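Local structure of Tol-Pal system protein TolB (7MX5) at residues 165-174 against 183-191; 361-372 against 384-395. The protein probably works in the periplasm as part of the Tol-Pal system, which helps the outer membrane invaginate during cell division and keeps it intact. All coordinates share one frame; numbering follows the deposited sequence. Where two conformers were deposited one is given.

Contact 1 (165-174 against 183-191)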
loop_
_atom_site.group_PDB
_atom_site.type_symbol
_atom_site.label_atom_id
_atom_site.label_comp_id
_atom_site.label_asym_id
_atom_site.label_seq_id
_atom_site.Cartn_x
_atom_site.Cartn_y
_atom_site.Cartn_z
ATOM N N VAL A 165 -12.655 2.889 10.689
ATOM C CA VAL A 165 -13.145 1.544 10.967
ATOM C C VAL A 165 -13.454 1.381 12.449
ATOM O O VAL A 165 -14.450 0.752 12.822
ATOM C CB VAL A 165 -12.122 0.501 10.482
ATOM C CG1 VAL A 165 -12.790 -0.844 10.272
ATOM C CG2 VAL A 165 -11.451 0.974 9.205
ATOM N N LEU A 166 -12.610 1.945 13.312
ATOM C CA LEU A 166 -12.772 1.837 14.754
ATOM C C LEU A 166 -11.872 2.862 15.427
ATOM O O LEU A 166 -10.743 3.087 14.982
ATOM C CB LEU A 166 -12.430 0.425 15.249
ATOM C CG LEU A 166 -12.432 0.204 16.765
ATOM C CD1 LEU A 166 -13.783 0.564 17.364
ATOM C CD2 LEU A 166 -12.058 -1.227 17.103
ATOM N N SER A 167 -12.381 3.482 16.488
ATOM C CA SER A 167 -11.597 4.362 17.341
ATOM C C SER A 167 -11.731 3.892 18.781
ATOM O O SER A 167 -12.774 3.368 19.183
ATOM C CB SER A 167 -12.044 5.826 17.218
ATOM O OG SER A 167 -13.096 6.118 18.121
ATOM N N SER A 168 -10.667 4.077 19.557
ATOM C CA SER A 168 -10.654 3.570 20.921
ATOM C C SER A 168 -9.611 4.316 21.738
ATOM O O SER A 168 -8.640 4.856 21.202
ATOM C CB SER A 168 -10.374 2.063 20.953
ATOM O OG SER A 168 -9.971 1.650 22.247
ATOM N N ARG A 169 -9.833 4.334 23.053
ATOM C CA ARG A 169 -8.861 4.847 24.007
ATOM C C ARG A 169 -7.760 3.844 24.315
ATOM O O ARG A 169 -6.907 4.123 25.166
ATOM C CB ARG A 169 -9.565 5.251 25.306
ATOM C CG ARG A 169 -10.797 6.110 25.094
ATOM C CD ARG A 169 -11.869 5.857 26.137
ATOM N NE ARG A 169 -13.167 6.348 25.688
ATOM C CZ ARG A 169 -13.764 7.431 26.168
ATOM N NH1 ARG A 169 -13.210 8.159 27.123
ATOM N NH2 ARG A 169 -14.944 7.794 25.673
ATOM N N ASP A 170 -7.757 2.699 23.651
ATOM C CA ASP A 170 -6.836 1.606 23.904
ATOM C C ASP A 170 -6.149 1.210 22.607
ATOM O O ASP A 170 -6.660 1.490 21.517
ATOM C CB ASP A 170 -7.579 0.404 24.506
ATOM C CG ASP A 170 -8.109 0.688 25.899
ATOM O OD1 ASP A 170 -7.288 0.819 26.832
ATOM O OD2 ASP A 170 -9.344 0.788 26.060
ATOM N N PRO A 171 -4.980 0.571 22.692
ATOM C CA PRO A 171 -4.199 0.282 21.479
ATOM C C PRO A 171 -4.981 -0.509 20.440
ATOM O O PRO A 171 -5.665 -1.485 20.755
ATOM C CB PRO A 171 -3.007 -0.522 22.009
ATOM C CG PRO A 171 -2.877 -0.147 23.437
ATOM C CD PRO A 171 -4.204 0.349 23.926
ATOM N N ILE A 172 -4.871 -0.067 19.188
ATOM C CA ILE A 172 -5.320 -0.816 18.019
ATOM C C ILE A 172 -4.096 -1.034 17.141
ATOM O O ILE A 172 -3.463 -0.065 16.704
ATOM C CB ILE A 172 -6.426 -0.079 17.248
ATOM C CG1 ILE A 172 -7.709 -0.013 18.078
ATOM C CG2 ILE A 172 -6.689 -0.763 15.914
ATOM C CD1 ILE A 172 -8.765 0.898 17.490
ATOM N N LEU A 173 -3.757 -2.297 16.890
ATOM C CA LEU A 173 -2.493 -2.637 16.254
ATOM C C LEU A 173 -2.701 -3.568 15.068
ATOM O O LEU A 173 -3.659 -4.345 15.021
ATOM C CB LEU A 173 -1.526 -3.303 17.248
ATOM C CG LEU A 173 -1.452 -2.726 18.662
ATOM C CD1 LEU A 173 -0.757 -3.702 19.597
ATOM C CD2 LEU A 173 -0.740 -1.384 18.659
ATOM N N SER A 174 -1.780 -3.468 14.109
ATOM C CA SER A 174 -1.591 -4.407 13.007
ATOM C C SER A 174 -2.850 -4.625 12.176
ATOM O O SER A 174 -3.461 -5.699 12.250
ATOM C CB SER A 174 -1.093 -5.748 13.549
ATOM O OG SER A 174 0.073 -5.577 14.336
ATOM N N LYS A 183 -12.789 -7.601 3.835
ATOM C CA LYS A 183 -12.773 -7.504 5.285
ATOM C C LYS A 183 -11.389 -7.071 5.743
ATOM O O LYS A 183 -10.393 -7.242 5.035
ATOM C CB LYS A 183 -13.152 -8.839 5.942
ATOM C CG LYS A 183 -14.556 -9.316 5.606
ATOM C CD LYS A 183 -14.970 -10.479 6.491
ATOM C CE LYS A 183 -16.452 -10.782 6.342
ATOM N NZ LYS A 183 -16.717 -11.729 5.224
ATOM N N ILE A 184 -11.338 -6.498 6.942
ATOM C CA ILE A 184 -10.085 -6.084 7.557
ATOM C C ILE A 184 -10.032 -6.648 8.969
ATOM O O ILE A 184 -11.059 -6.744 9.651
ATOM C CB ILE A 184 -9.925 -4.547 7.566
ATOM C CG1 ILE A 184 -8.529 -4.158 8.055
ATOM C CG2 ILE A 184 -10.997 -3.890 8.426
ATOM C CD1 ILE A 184 -7.853 -3.127 7.195
ATOM N N ALA A 185 -8.837 -7.046 9.395
ATOM C CA ALA A 185 -8.611 -7.543 10.740
ATOM C C ALA A 185 -7.640 -6.625 11.469
ATOM O O ALA A 185 -6.868 -5.884 10.854
ATOM C CB ALA A 185 -8.068 -8.974 10.730
ATOM N N TYR A 186 -7.684 -6.690 12.796
ATOM C CA TYR A 186 -6.864 -5.823 13.627
ATOM C C TYR A 186 -6.839 -6.381 15.041
ATOM O O TYR A 186 -7.693 -7.183 15.428
ATOM C CB TYR A 186 -7.392 -4.385 13.625
ATOM C CG TYR A 186 -8.859 -4.278 13.982
ATOM C CD1 TYR A 186 -9.262 -4.124 15.302
ATOM C CD2 TYR A 186 -9.841 -4.340 13.000
ATOM C CE1 TYR A 186 -10.599 -4.031 15.634
ATOM C CE2 TYR A 186 -11.181 -4.244 13.322
ATOM C CZ TYR A 186 -11.555 -4.090 14.642
ATOM O OH TYR A 186 -12.887 -3.995 14.973
ATOM N N VAL A 187 -5.848 -5.940 15.806
ATOM C CA VAL A 187 -5.716 -6.294 17.213
ATOM C C VAL A 187 -6.191 -5.107 18.035
ATOM O O VAL A 187 -5.673 -3.994 17.890
ATOM C CB VAL A 187 -4.269 -6.668 17.566
ATOM C CG1 VAL A 187 -4.178 -7.136 19.012
ATOM C CG2 VAL A 187 -3.763 -7.736 16.616
ATOM N N SER A 188 -7.181 -5.336 18.893
ATOM C CA SER A 188 -7.785 -4.280 19.688
ATOM C C SER A 188 -7.636 -4.588 21.169
ATOM O O SER A 188 -7.726 -5.747 21.587
ATOM C CB SER A 188 -9.266 -4.103 19.341
ATOM O OG SER A 188 -9.872 -3.132 20.176
ATOM N N PHE A 189 -7.405 -3.539 21.958
ATOM C CA PHE A 189 -7.351 -3.637 23.409
ATOM C C PHE A 189 -8.494 -2.877 24.073
ATOM O O PHE A 189 -8.399 -2.540 25.258
ATOM C CB PHE A 189 -6.006 -3.128 23.934
ATOM C CG PHE A 189 -4.832 -3.992 23.556
ATOM C CD1 PHE A 189 -4.355 -4.013 22.255
ATOM C CD2 PHE A 189 -4.199 -4.776 24.507
ATOM C CE1 PHE A 189 -3.275 -4.804 21.908
ATOM C CE2 PHE A 189 -3.117 -5.568 24.168
ATOM C CZ PHE A 189 -2.654 -5.581 22.865
ATOM N N GLU A 190 -9.572 -2.594 23.328
ATOM C CA GLU A 190 -10.710 -1.874 23.895
ATOM C C GLU A 190 -11.225 -2.555 25.156
ATOM O O GLU A 190 -11.690 -1.883 26.084
ATOM C CB GLU A 190 -11.823 -1.735 22.850
ATOM C CG GLU A 190 -12.545 -3.029 22.500
ATOM C CD GLU A 190 -13.267 -2.950 21.169
ATOM O OE1 GLU A 190 -12.587 -2.901 20.122
ATOM O OE2 GLU A 190 -14.517 -2.936 21.170
ATOM N N THR A 191 -11.152 -3.879 25.204
ATOM C CA THR A 191 -11.174 -4.625 26.450
ATOM C C THR A 191 -9.743 -5.036 26.769
ATOM O O THR A 191 -8.962 -5.335 25.859
ATOM C CB THR A 191 -12.078 -5.855 26.354
ATOM O OG1 THR A 191 -11.334 -6.958 25.820
ATOM C CG2 THR A 191 -13.275 -5.571 25.459
HETATM O O HOH W 1 -8.582 -0.930 21.260
#

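Contact 2 (361-372 against 384-395)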
loop_
_atom_site.group_PDB
_atom_site.type_symbol
_atom_site.label_atom_id
_atom_site.label_comp_id
_atom_site.label_asym_id
_atom_site.label_seq_id
_atom_site.Cartn_x
_atom_site.Cartn_y
_atom_site.Cartn_z
ATOM N N VAL A 361 4.671 1.340 1.018
ATOM C CA VAL A 361 4.296 2.288 2.059
ATOM C C VAL A 361 4.894 1.822 3.379
ATOM O O VAL A 361 5.028 0.619 3.639
ATOM C CB VAL A 361 2.762 2.449 2.161
ATOM C CG1 VAL A 361 2.108 1.155 2.623
ATOM C CG2 VAL A 361 2.397 3.605 3.088
ATOM N N TYR A 362 5.279 2.788 4.208
ATOM C CA TYR A 362 5.875 2.499 5.504
ATOM C C TYR A 362 5.680 3.706 6.407
ATOM O O TYR A 362 5.412 4.817 5.942
ATOM C CB TYR A 362 7.364 2.148 5.377
ATOM C CG TYR A 362 8.213 3.260 4.803
ATOM C CD1 TYR A 362 8.215 3.527 3.440
ATOM C CD2 TYR A 362 9.014 4.044 5.625
ATOM C CE1 TYR A 362 8.989 4.543 2.911
ATOM C CE2 TYR A 362 9.790 5.062 5.105
ATOM C CZ TYR A 362 9.775 5.306 3.748
ATOM O OH TYR A 362 10.544 6.320 3.224
ATOM N N ALA A 363 5.814 3.471 7.708
ATOM C CA ALA A 363 5.657 4.512 8.714
ATOM C C ALA A 363 7.027 4.985 9.179
ATOM O O ALA A 363 7.896 4.166 9.497
ATOM C CB ALA A 363 4.838 4.005 9.902
ATOM N N THR A 364 7.214 6.301 9.218
ATOM C CA THR A 364 8.477 6.893 9.640
ATOM C C THR A 364 8.183 8.236 10.300
ATOM O O THR A 364 7.023 8.604 10.508
ATOM C CB THR A 364 9.438 7.033 8.452
ATOM O OG1 THR A 364 10.660 7.640 8.892
ATOM C CG2 THR A 364 8.817 7.890 7.362
ATOM N N ARG A 365 9.243 8.970 10.631
ATOM C CA ARG A 365 9.120 10.275 11.267
ATOM C C ARG A 365 10.070 11.253 10.596
ATOM O O ARG A 365 11.265 10.973 10.465
ATOM C CB ARG A 365 9.425 10.196 12.769
ATOM C CG ARG A 365 8.384 9.444 13.580
ATOM C CD ARG A 365 8.897 9.136 14.977
ATOM N NE ARG A 365 7.967 8.302 15.730
ATOM C CZ ARG A 365 8.149 7.927 16.988
ATOM N NH1 ARG A 365 9.220 8.296 17.672
ATOM N NH2 ARG A 365 7.232 7.163 17.576
ATOM N N GLU A 366 9.535 12.396 10.173
ATOM C CA GLU A 366 10.319 13.464 9.566
ATOM C C GLU A 366 10.023 14.752 10.316
ATOM O O GLU A 366 8.861 15.162 10.408
ATOM C CB GLU A 366 9.995 13.614 8.077
ATOM C CG GLU A 366 11.137 14.164 7.242
ATOM C CD GLU A 366 10.908 13.973 5.756
ATOM O OE1 GLU A 366 10.850 12.809 5.311
ATOM O OE2 GLU A 366 10.784 14.986 5.035
ATOM N N GLY A 367 11.063 15.383 10.845
ATOM C CA GLY A 367 10.842 16.521 11.722
ATOM C C GLY A 367 10.172 16.053 12.999
ATOM O O GLY A 367 10.582 15.061 13.612
ATOM N N ASN A 368 9.123 16.761 13.406
ATOM C CA ASN A 368 8.321 16.371 14.556
ATOM C C ASN A 368 7.070 15.600 14.156
ATOM O O ASN A 368 6.234 15.303 15.016
ATOM C CB ASN A 368 7.937 17.605 15.375
ATOM C CG ASN A 368 6.961 18.510 14.645
ATOM O OD1 ASN A 368 6.867 18.481 13.417
ATOM N ND2 ASN A 368 6.227 19.319 15.400
ATOM N N ARG A 369 6.927 15.266 12.877
ATOM C CA ARG A 369 5.710 14.665 12.349
ATOM C C ARG A 369 5.866 13.153 12.245
ATOM O O ARG A 369 6.887 12.660 11.756
ATOM C CB ARG A 369 5.376 15.245 10.973
ATOM C CG ARG A 369 4.837 16.665 10.998
ATOM C CD ARG A 369 3.983 16.946 9.772
ATOM N NE ARG A 369 4.749 16.830 8.536
ATOM C CZ ARG A 369 4.400 17.385 7.384
ATOM N NH1 ARG A 369 3.298 18.107 7.270
ATOM N NH2 ARG A 369 5.177 17.208 6.318
ATOM N N GLY A 370 4.853 12.426 12.709
ATOM C CA GLY A 370 4.743 11.011 12.421
ATOM C C GLY A 370 3.900 10.813 11.179
ATOM O O GLY A 370 2.732 11.211 11.154
ATOM N N LEU A 371 4.473 10.215 10.137
ATOM C CA LEU A 371 3.846 10.223 8.825
ATOM C C LEU A 371 4.003 8.870 8.147
ATOM O O LEU A 371 4.812 8.029 8.549
ATOM C CB LEU A 371 4.443 11.322 7.938
ATOM C CG LEU A 371 5.968 11.347 7.795
ATOM C CD1 LEU A 371 6.430 10.528 6.598
ATOM C CD2 LEU A 371 6.465 12.777 7.685
ATOM N N LEU A 372 3.212 8.679 7.094
ATOM C CA LEU A 372 3.377 7.573 6.164
ATOM C C LEU A 372 4.157 8.057 4.950
ATOM O O LEU A 372 3.979 9.192 4.497
ATOM C CB LEU A 372 2.025 7.015 5.716
ATOM C CG LEU A 372 1.178 6.232 6.721
ATOM C CD1 LEU A 372 0.055 5.501 6.000
ATOM C CD2 LEU A 372 2.031 5.257 7.519
ATOM N N ASN A 384 4.808 11.550 0.582
ATOM C CA ASN A 384 4.601 11.690 2.016
ATOM C C ASN A 384 3.122 11.849 2.332
ATOM O O ASN A 384 2.408 12.606 1.665
ATOM C CB ASN A 384 5.386 12.880 2.571
ATOM C CG ASN A 384 6.856 12.567 2.758
ATOM O OD1 ASN A 384 7.229 11.421 3.008
ATOM N ND2 ASN A 384 7.700 13.585 2.641
ATOM N N LEU A 385 2.671 11.128 3.359
ATOM C CA LEU A 385 1.303 11.205 3.866
ATOM C C LEU A 385 1.346 11.612 5.337
ATOM O O LEU A 385 1.111 10.785 6.227
ATOM C CB LEU A 385 0.569 9.874 3.702
ATOM C CG LEU A 385 -0.012 9.469 2.343
ATOM C CD1 LEU A 385 -1.074 10.462 1.890
ATOM C CD2 LEU A 385 1.068 9.300 1.282
ATOM N N PRO A 386 1.652 12.874 5.629
ATOM C CA PRO A 386 1.712 13.310 7.025
ATOM C C PRO A 386 0.329 13.494 7.628
ATOM O O PRO A 386 -0.666 13.722 6.937
ATOM C CB PRO A 386 2.458 14.650 6.960
ATOM C CG PRO A 386 2.929 14.801 5.548
ATOM C CD PRO A 386 2.058 13.944 4.704
ATOM N N SER A 387 0.288 13.381 8.949
ATOM C CA SER A 387 -0.906 13.683 9.717
ATOM C C SER A 387 -0.852 15.121 10.220
ATOM O O SER A 387 0.218 15.717 10.358
ATOM C CB SER A 387 -1.048 12.718 10.896
ATOM O OG SER A 387 -2.291 12.894 11.554
ATOM N N GLU A 388 -2.033 15.682 10.483
ATOM C CA GLU A 388 -2.087 17.014 11.074
ATOM C C GLU A 388 -1.635 16.992 12.527
ATOM O O GLU A 388 -1.051 17.970 13.010
ATOM C CB GLU A 388 -3.499 17.584 10.964
ATOM C CG GLU A 388 -3.894 17.985 9.554
ATOM C CD GLU A 388 -4.831 19.175 9.525
ATOM O OE1 GLU A 388 -4.788 19.992 10.470
ATOM O OE2 GLU A 388 -5.614 19.295 8.560
ATOM N N GLN A 389 -1.887 15.891 13.231
ATOM C CA GLN A 389 -1.473 15.752 14.617
ATOM C C GLN A 389 -1.306 14.274 14.934
ATOM O O GLN A 389 -2.004 13.417 14.386
ATOM C CB GLN A 389 -2.474 16.404 15.579
ATOM C CG GLN A 389 -3.902 15.905 15.440
ATOM C CD GLN A 389 -4.669 16.619 14.345
ATOM O OE1 GLN A 389 -4.498 17.819 14.130
ATOM N NE2 GLN A 389 -5.524 15.881 13.645
ATOM N N GLY A 390 -0.357 13.986 15.820
ATOM C CA GLY A 390 -0.072 12.612 16.175
ATOM C C GLY A 390 0.828 11.936 15.155
ATOM O O GLY A 390 1.533 12.582 14.371
ATOM N N GLU A 391 0.796 10.605 15.169
ATOM C CA GLU A 391 1.615 9.800 14.277
ATOM C C GLU A 391 0.754 8.761 13.573
ATOM O O GLU A 391 -0.305 8.363 14.062
ATOM C CB GLU A 391 2.759 9.105 15.034
ATOM C CG GLU A 391 2.298 8.067 16.044
ATOM C CD GLU A 391 3.447 7.475 16.836
ATOM O OE1 GLU A 391 4.584 7.469 16.319
ATOM O OE2 GLU A 391 3.213 7.015 17.974
ATOM N N VAL A 392 1.229 8.328 12.408
ATOM C CA VAL A 392 0.581 7.296 11.607
ATOM C C VAL A 392 1.462 6.056 11.638
ATOM O O VAL A 392 2.672 6.143 11.397
ATOM C CB VAL A 392 0.346 7.766 10.161
ATOM C CG1 VAL A 392 -0.905 7.121 9.593
ATOM C CG2 VAL A 392 0.250 9.282 10.108
ATOM N N ARG A 393 0.861 4.906 11.937
ATOM C CA ARG A 393 1.619 3.681 12.138
ATOM C C ARG A 393 0.939 2.512 11.441
ATOM O O ARG A 393 -0.271 2.518 11.198
ATOM C CB ARG A 393 1.787 3.358 13.631
ATOM C CG ARG A 393 2.233 4.535 14.482
ATOM C CD ARG A 393 3.742 4.676 14.459
ATOM N NE ARG A 393 4.404 3.389 14.625
ATOM C CZ ARG A 393 5.033 3.009 15.728
ATOM N NH1 ARG A 393 5.112 3.802 16.785
ATOM N NH2 ARG A 393 5.597 1.806 15.772
ATOM N N GLU A 394 1.751 1.501 11.125
ATOM C CA GLU A 394 1.329 0.191 10.640
ATOM C C GLU A 394 0.418 0.282 9.421
ATOM O O GLU A 394 -0.762 -0.084 9.505
ATOM C CB GLU A 394 0.632 -0.576 11.765
ATOM C CG GLU A 394 1.575 -1.416 12.612
ATOM C CD GLU A 394 0.972 -1.811 13.947
ATOM O OE1 GLU A 394 0.100 -1.072 14.452
ATOM O OE2 GLU A 394 1.370 -2.863 14.491
ATOM N N PRO A 395 0.917 0.745 8.279
ATOM C CA PRO A 395 0.087 0.774 7.072
ATOM C C PRO A 395 -0.040 -0.606 6.447
ATOM O O PRO A 395 0.795 -1.492 6.639
ATOM C CB PRO A 395 0.847 1.730 6.148
ATOM C CG PRO A 395 2.270 1.553 6.544
ATOM C CD PRO A 395 2.265 1.287 8.031
#

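Contact 1 (165-174 against 183-191)
The CD2 methyl of L166 drops into the notch between the ring of Y186 and the carboxylate of E190, lying 3.5 Å from Y186 CE1 and 3.5 Å from E190 OE1. CG stands anti to the backbone N (chi1 174°), which sends CD2 across the boundary between two neighbouring blades, where leucine and ring meet at about a right angle. A smaller bump, CG1 of V165, leans on CG2 of I184. The second hollow opens on the other face of the hairpin, beside L173 and V187: F189 has its CE1 3.6 Å from L173 CD1 and its CD1 3.8 Å from P171 CB, while P171 O lies near the ring plane at its edge. L173 and V187 form an antiparallel hydrogen-bonded pair in hairpin 172-177/183-188, which begins a WD40-like beta-propeller blade: L173 N gives to V187 O at 2.7 Å, V187 N returns a bond to L173 O at 2.8 Å, and F189 N reaches P171 O at 2.9 Å. A water joins the two loops, donating to P171 O and S188 OG and hydrogen-bonded as well to S168 OG. S188 OG in turn donates to E190 OE1 (2.7 Å) and accepts from E190 N, an ST turn; R206 salt-bridges the same carboxylate oxygen. With serine and arginine gripping OE1, the E190 carboxylate probably stays charged and fixed in rotation, holding one wall of the leucine notch.

Contact 2 (361-372 against 384-395)
L372 reaches from its hairpin partner L385 across to the closing strand 391-395. Its CB lies 3.8 Å from L385 CB. CG, anti to the carbonyl carbon (chi1 -71°), meets V392 CG1 at 3.7 Å, the side chains crossing at about a right angle. At the tip both methyls rest on the P395 ring, CD1 3.9 Å from its CB and CD2 3.8 Å from its CG, and V361 presses there too. L385 N binds L372 O (2.6 Å) and L372 N binds L385 O. G370 adds no side chain here, and its backbone lies close against E391. Toward the type II' turn E366-R369, P386 CB sits over the centre of the R369 guanidinium, 3.4 Å from CZ, while the tip of R369 salt-bridges E6. R365 NH2 makes a salt bridge to the syn lone pair of E391 OE1 (2.9 Å), the oxygen tilted 23° from the guanidinium plane; R393, bound mainly to E349, stands nearby. Strands 359-366, 369-376 and 382-386 thus form most of the last propeller blade, edged by strand 6-9, and pack their sheet on strand 391-397, whose partner, strand 135-141, brings Y138 against L372 and V392.

In the fold
Both contacts flank the same four-stranded blade, and each also pairs the two strands of a hairpin, 172-177 with 183-188 and 369-376 with 382-386. Contact 1 joins that blade's outermost strand, 163-168, to the following blade; contact 2 packs its innermost strand, 391-397, on the last blade. Because that innermost strand comes from the C-terminal end of the chain, contact 2 belongs to the closure that locks a propeller into a ring. It is the more buried, dominated by leucine, valine and proline, with charged pairs toward its exposed end. Contact 1, farther from the chain's centre, relies more on hydroxyls, carboxylate and water. The two meet where S174 OG probably hydrogen-bonds E394 OE2.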